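Local coordinates for protein agrin (Gallus gallus, PDB 1PZ7) that is a basal lamina protein whose laminin G domain binds calcium, its function being modulated by alternative splicing and by that ion, at residues K163-K166 / A167-T170. Numbering follows the deposited sequence.
Sequences KLPK and AYST
The ring of Y168 packs against L164 and P165, four and three residues earlier in the chain. The CD1 methyl of L164 makes an off-centre CH-pi contact, 4.3 Å from the centroid of the Y168 ring, and the two side chains cross at roughly a right angle. P165 instead lies alongside the tyrosine and points the same way, its CD 3.8 Å from Y168 CD1. With CG of Y168 anti to its own carbonyl carbon (chi1 -67°), the ring edge is brought beside P165 O, which sits close to the ring plane. That carbonyl also accepts from Y168 N at 3.0 Å, and a water lies 2.8 Å from P165 O and also bonds S169 OG. The i to i+3 bond from Y168 N belongs to a short 3-10 turn within the loop between strands 149-152 and 175-181 of the laminin G beta-sandwich. The turn lies over one sheet: the Y168 side chain touches strands 63-68, 77-83 and 86-92, its hydroxyl hydrogen-bonded to Q88 OE1, while A167 meets V83. One residue further on, K166 O is gripped twice, by S169 N at 2.9 Å, the next i to i+3 bond, and by T170 OG1 at 2.8 Å, the donors approaching from opposite faces of the carbonyl plane. A chi1 of -57° sets the threonine OG1 beside its own backbone N, from where it meets K166 O.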
# COMPACT_ATOMS: atom_id res chain seq x y z
N LYS A 163 1.19 1.96 17.10
CA LYS A 163 0.12 2.94 17.21
C LYS A 163 -1.08 2.59 16.33
O LYS A 163 -2.05 3.35 16.29
CB LYS A 163 0.65 4.33 16.81
CG LYS A 163 0.96 4.50 15.32
CD LYS A 163 1.52 5.90 15.04
CE LYS A 163 1.92 6.08 13.59
NZ LYS A 163 2.55 7.42 13.38
N LEU A 164 -1.01 1.46 15.63
CA LEU A 164 -2.05 1.09 14.68
C LEU A 164 -2.70 -0.27 14.97
O LEU A 164 -2.19 -1.05 15.76
CB LEU A 164 -1.45 1.04 13.27
CG LEU A 164 -0.77 2.32 12.79
CD1 LEU A 164 -0.04 2.07 11.50
CD2 LEU A 164 -1.78 3.42 12.61
N PRO A 165 -3.82 -0.54 14.31
CA PRO A 165 -4.44 -1.87 14.41
C PRO A 165 -3.42 -2.96 14.08
O PRO A 165 -2.51 -2.75 13.27
CB PRO A 165 -5.55 -1.81 13.36
CG PRO A 165 -5.91 -0.38 13.27
CD PRO A 165 -4.61 0.37 13.46
N LYS A 166 -3.59 -4.13 14.69
CA LYS A 166 -2.66 -5.24 14.53
C LYS A 166 -2.39 -5.61 13.08
O LYS A 166 -1.32 -6.11 12.75
CB LYS A 166 -3.15 -6.47 15.31
CG LYS A 166 -2.64 -6.53 16.72
CD LYS A 166 -1.12 -6.69 16.76
CE LYS A 166 -0.60 -6.72 18.17
NZ LYS A 166 0.89 -6.80 18.19
N ALA A 167 -3.36 -5.37 12.21
CA ALA A 167 -3.21 -5.71 10.80
C ALA A 167 -1.95 -5.09 10.19
O ALA A 167 -1.32 -5.68 9.31
CB ALA A 167 -4.43 -5.26 10.02
N TYR A 168 -1.59 -3.90 10.65
CA TYR A 168 -0.44 -3.20 10.10
C TYR A 168 0.90 -3.86 10.45
O TYR A 168 1.91 -3.59 9.80
CB TYR A 168 -0.47 -1.73 10.52
CG TYR A 168 -1.63 -1.02 9.86
CD1 TYR A 168 -2.90 -1.05 10.42
CD2 TYR A 168 -1.46 -0.35 8.66
CE1 TYR A 168 -3.96 -0.42 9.81
CE2 TYR A 168 -2.52 0.28 8.04
CZ TYR A 168 -3.77 0.24 8.62
OH TYR A 168 -4.83 0.87 8.00
N SER A 169 0.90 -4.75 11.45
CA SER A 169 2.11 -5.48 11.84
C SER A 169 2.03 -6.93 11.38
O SER A 169 2.85 -7.77 11.75
CB SER A 169 2.30 -5.46 13.36
OG SER A 169 2.33 -4.13 13.84
N THR A 170 1.01 -7.22 10.57
CA THR A 170 0.75 -8.56 10.09
C THR A 170 1.12 -8.68 8.62
O THR A 170 0.60 -7.95 7.79
CB THR A 170 -0.74 -8.87 10.26
OG1 THR A 170 -1.12 -8.71 11.64
CG2 THR A 170 -1.04 -10.32 9.94
O HOH W 1 0.12 -3.05 14.20